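Local structure of type 2A phosphatase-associated protein 42 (Saccharomyces cerevisiae, 2V0P) at residues K162-N173 with H209-E220. The protein binds PP2A-type phosphatase catalytic subunits, inhibits SIT4 and takes part in TOR signalling in response to the nitrogen source; its N-terminal helical domain is described here. Residues are numbered along the deposited sequence; the frame is centred on the assembly and turned at random. Where two conformers were deposited one is given.
Sequences KRKEKIELFQRN and HHFSLDTINNIE
N173 and L213 mark the place where two roughly antiparallel helices, their axes at 146°, come nearest backbone to backbone, and they illustrate how a polar residue can serve as a knob in helix packing. The amide of N173 fits among H210, L213, D214 and N217, its OD1 lying 3.3 Å from CB of L213. Its ND2 faces ND2 of N217 at 3.3 Å, two donors that come close without bonding. CD2 of L213 rests 3.7 Å from CG of R172 and 4.0 Å from CD1 of L169. In L169 chi1 (-178°) sets CG beside the carbonyl carbon, which carries both methyls to the second helix, CD1 to L213 and CD2 to CG2 of I216 and OD1 of N217.

At one end R172 NH2 lies at the edge of the H209 ring, 3.5 Å from CE1, with guanidinium and ring 75° apart. D125 joins the two, through a salt bridge to R172 NE and a hydrogen bond from H209 NE2; R172 NH1 pairs with E175. At the far end K166 NZ forms a salt bridge with the syn lone pair of E220 OE2 (2.7 Å), and E165 of the second subunit also pairs with this lysine. A water donates to E220 OE2 and bonds weakly to K162 NZ.

The pair joins helices 156-186 and 199-231 of the tetratricopeptide repeat-like fold. Helix 126-133 packs on L169, R172, L213 and I216, whereas F211, T215 and I219 face helix 93-120.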
# COMPACT_ATOMS: atom_id res chain seq x y z
N LYS A 162 15.33 1.32 -2.20
CA LYS A 162 14.35 1.49 -1.15
C LYS A 162 14.67 0.71 0.12
O LYS A 162 14.63 1.28 1.21
CB LYS A 162 12.94 1.16 -1.67
CG LYS A 162 11.88 1.23 -0.58
CD LYS A 162 11.31 2.60 -0.51
CE LYS A 162 9.94 2.59 0.13
NZ LYS A 162 8.93 2.17 -0.90
N ARG A 163 15.00 -0.57 -0.00
CA ARG A 163 15.41 -1.33 1.16
C ARG A 163 16.65 -0.70 1.84
O ARG A 163 16.72 -0.64 3.04
CB ARG A 163 15.65 -2.79 0.79
CG ARG A 163 16.18 -3.70 1.91
CD ARG A 163 16.42 -5.14 1.43
NE ARG A 163 17.52 -5.26 0.47
CZ ARG A 163 17.95 -6.40 -0.10
NH1 ARG A 163 17.37 -7.56 0.18
NH2 ARG A 163 18.95 -6.37 -0.97
N LYS A 164 17.55 -0.15 1.05
CA LYS A 164 18.81 0.38 1.59
C LYS A 164 18.48 1.58 2.47
O LYS A 164 18.90 1.63 3.60
CB LYS A 164 19.77 0.80 0.49
CG LYS A 164 20.97 1.53 1.04
CD LYS A 164 21.83 2.06 -0.04
CE LYS A 164 23.02 2.83 0.54
NZ LYS A 164 22.56 4.20 0.82
N GLU A 165 17.67 2.49 1.93
CA GLU A 165 17.20 3.72 2.61
C GLU A 165 16.35 3.48 3.89
O GLU A 165 16.50 4.20 4.89
CB GLU A 165 16.47 4.61 1.60
CG GLU A 165 17.38 5.24 0.56
CD GLU A 165 16.63 6.04 -0.53
OE1 GLU A 165 15.43 6.41 -0.33
OE2 GLU A 165 17.26 6.32 -1.58
N LYS A 166 15.49 2.48 3.86
CA LYS A 166 14.73 1.96 4.99
C LYS A 166 15.60 1.38 6.10
O LYS A 166 15.43 1.75 7.31
CB LYS A 166 13.66 0.94 4.53
CG LYS A 166 12.44 1.53 3.77
CD LYS A 166 11.57 2.48 4.60
CE LYS A 166 10.29 1.86 5.15
NZ LYS A 166 9.29 1.57 4.07
N ILE A 167 16.56 0.54 5.72
CA ILE A 167 17.47 -0.08 6.66
C ILE A 167 18.27 1.02 7.39
O ILE A 167 18.45 0.94 8.56
CB ILE A 167 18.43 -1.05 5.98
CG1 ILE A 167 17.73 -2.39 5.69
CG2 ILE A 167 19.65 -1.30 6.86
CD1 ILE A 167 18.54 -3.38 4.91
N GLU A 168 18.68 2.05 6.66
CA GLU A 168 19.40 3.20 7.25
C GLU A 168 18.58 4.00 8.23
O GLU A 168 19.10 4.39 9.27
CB GLU A 168 19.97 4.10 6.17
CG GLU A 168 21.06 3.47 5.40
CD GLU A 168 21.50 4.29 4.19
OE1 GLU A 168 20.78 5.24 3.79
OE2 GLU A 168 22.59 3.98 3.66
N LEU A 169 17.30 4.26 7.90
CA LEU A 169 16.31 4.78 8.84
C LEU A 169 16.17 3.91 10.06
O LEU A 169 16.29 4.39 11.21
CB LEU A 169 14.93 4.97 8.20
CG LEU A 169 13.95 5.58 9.24
CD1 LEU A 169 14.24 7.04 9.45
CD2 LEU A 169 12.54 5.35 8.81
N PHE A 170 16.03 2.62 9.83
CA PHE A 170 15.76 1.68 10.89
C PHE A 170 16.95 1.65 11.86
O PHE A 170 16.78 1.83 13.06
CB PHE A 170 15.39 0.30 10.31
CG PHE A 170 15.17 -0.77 11.33
CD1 PHE A 170 13.90 -1.18 11.66
CD2 PHE A 170 16.24 -1.36 11.97
CE1 PHE A 170 13.71 -2.16 12.61
CE2 PHE A 170 16.04 -2.33 12.93
CZ PHE A 170 14.76 -2.72 13.24
N GLN A 171 18.15 1.45 11.32
CA GLN A 171 19.34 1.43 12.15
C GLN A 171 19.49 2.73 12.95
O GLN A 171 19.77 2.68 14.13
CB GLN A 171 20.59 1.13 11.34
CG GLN A 171 20.66 -0.33 10.85
CD GLN A 171 20.74 -1.35 11.99
OE1 GLN A 171 21.67 -1.32 12.80
NE2 GLN A 171 19.77 -2.25 12.04
N ARG A 172 19.29 3.87 12.31
CA ARG A 172 19.49 5.15 12.96
C ARG A 172 18.47 5.32 14.11
O ARG A 172 18.83 5.72 15.21
CB ARG A 172 19.39 6.31 11.98
CG ARG A 172 19.64 7.70 12.59
CD ARG A 172 21.07 7.82 13.18
NE ARG A 172 21.45 9.20 13.50
CZ ARG A 172 22.46 9.53 14.30
NH1 ARG A 172 23.24 8.60 14.85
NH2 ARG A 172 22.72 10.81 14.52
N ASN A 173 17.23 4.95 13.84
CA ASN A 173 16.15 4.94 14.79
C ASN A 173 16.45 4.08 16.00
O ASN A 173 16.26 4.50 17.13
CB ASN A 173 14.92 4.40 14.08
CG ASN A 173 13.65 5.03 14.54
OD1 ASN A 173 13.64 5.90 15.37
ND2 ASN A 173 12.55 4.59 13.95
N HIS A 209 15.37 13.99 19.28
CA HIS A 209 16.08 13.26 18.25
C HIS A 209 15.26 12.00 17.86
O HIS A 209 15.09 11.78 16.72
CB HIS A 209 17.49 12.89 18.74
CG HIS A 209 18.43 12.54 17.64
ND1 HIS A 209 19.80 12.58 17.79
CD2 HIS A 209 18.20 12.20 16.35
CE1 HIS A 209 20.37 12.21 16.66
NE2 HIS A 209 19.42 11.99 15.77
N HIS A 210 14.74 11.27 18.83
CA HIS A 210 14.08 10.01 18.64
C HIS A 210 12.77 10.36 17.95
O HIS A 210 12.44 9.74 16.98
CB HIS A 210 13.88 9.30 19.97
CG HIS A 210 12.85 8.24 19.95
ND1 HIS A 210 11.67 8.33 20.66
CD2 HIS A 210 12.78 7.08 19.26
CE1 HIS A 210 10.93 7.27 20.42
NE2 HIS A 210 11.58 6.49 19.57
N PHE A 211 12.11 11.42 18.44
CA PHE A 211 10.89 11.92 17.80
C PHE A 211 11.00 12.23 16.30
O PHE A 211 10.11 11.87 15.52
CB PHE A 211 10.30 13.07 18.60
CG PHE A 211 9.91 12.72 19.97
CD1 PHE A 211 9.74 11.43 20.37
CD2 PHE A 211 9.61 13.76 20.90
CE1 PHE A 211 9.31 11.12 21.69
CE2 PHE A 211 9.20 13.48 22.17
CZ PHE A 211 9.05 12.17 22.59
N SER A 212 12.08 12.88 15.90
CA SER A 212 12.28 13.23 14.53
C SER A 212 12.43 11.96 13.65
O SER A 212 11.91 11.93 12.55
CB SER A 212 13.49 14.17 14.36
OG SER A 212 14.67 13.42 14.43
N LEU A 213 13.09 10.94 14.16
CA LEU A 213 13.21 9.70 13.43
C LEU A 213 11.81 8.99 13.39
O LEU A 213 11.40 8.64 12.33
CB LEU A 213 14.30 8.84 14.01
CG LEU A 213 15.68 9.49 13.72
CD1 LEU A 213 16.63 9.04 14.75
CD2 LEU A 213 16.22 9.09 12.32
N ASP A 214 11.12 8.84 14.52
CA ASP A 214 9.81 8.27 14.59
C ASP A 214 8.89 8.93 13.59
O ASP A 214 8.17 8.25 12.93
CB ASP A 214 9.19 8.47 16.01
CG ASP A 214 7.88 7.66 16.20
OD1 ASP A 214 7.90 6.43 15.91
OD2 ASP A 214 6.86 8.24 16.64
N THR A 215 8.96 10.24 13.48
CA THR A 215 8.15 11.08 12.56
C THR A 215 8.22 10.60 11.12
O THR A 215 7.20 10.53 10.45
CB THR A 215 8.55 12.60 12.70
OG1 THR A 215 8.17 13.01 13.98
CG2 THR A 215 7.87 13.52 11.70
N ILE A 216 9.40 10.25 10.64
CA ILE A 216 9.49 9.80 9.28
C ILE A 216 8.57 8.56 9.09
O ILE A 216 7.87 8.53 8.13
CB ILE A 216 10.95 9.53 8.82
CG1 ILE A 216 11.77 10.83 8.77
CG2 ILE A 216 10.96 8.78 7.48
CD1 ILE A 216 11.23 11.94 7.96
N ASN A 217 8.56 7.63 10.01
CA ASN A 217 7.68 6.48 9.98
C ASN A 217 6.22 6.82 10.00
O ASN A 217 5.42 6.18 9.36
CB ASN A 217 7.96 5.52 11.10
CG ASN A 217 9.26 4.74 10.89
OD1 ASN A 217 9.65 4.45 9.77
ND2 ASN A 217 9.91 4.40 11.96
N ASN A 218 5.88 7.83 10.77
CA ASN A 218 4.52 8.22 10.85
C ASN A 218 4.10 8.96 9.60
O ASN A 218 2.94 8.80 9.16
CB ASN A 218 4.28 9.06 12.12
CG ASN A 218 4.70 8.36 13.36
OD1 ASN A 218 4.61 7.20 13.45
ND2 ASN A 218 5.25 9.11 14.31
N ILE A 219 4.99 9.79 9.05
CA ILE A 219 4.65 10.52 7.88
C ILE A 219 4.42 9.43 6.74
O ILE A 219 3.53 9.55 6.02
CB ILE A 219 5.67 11.52 7.44
CG1 ILE A 219 5.59 12.80 8.36
CG2 ILE A 219 5.40 12.00 6.01
CD1 ILE A 219 6.70 13.73 8.21
N GLU A 220 5.26 8.44 6.66
CA GLU A 220 5.14 7.38 5.57
C GLU A 220 3.80 6.63 5.70
O GLU A 220 3.03 6.48 4.69
CB GLU A 220 6.33 6.40 5.64
CG GLU A 220 6.52 5.58 4.37
CD GLU A 220 7.31 4.31 4.58
OE1 GLU A 220 7.63 3.93 5.72
OE2 GLU A 220 7.60 3.67 3.57
O HOH W 1 7.13 3.85 1.05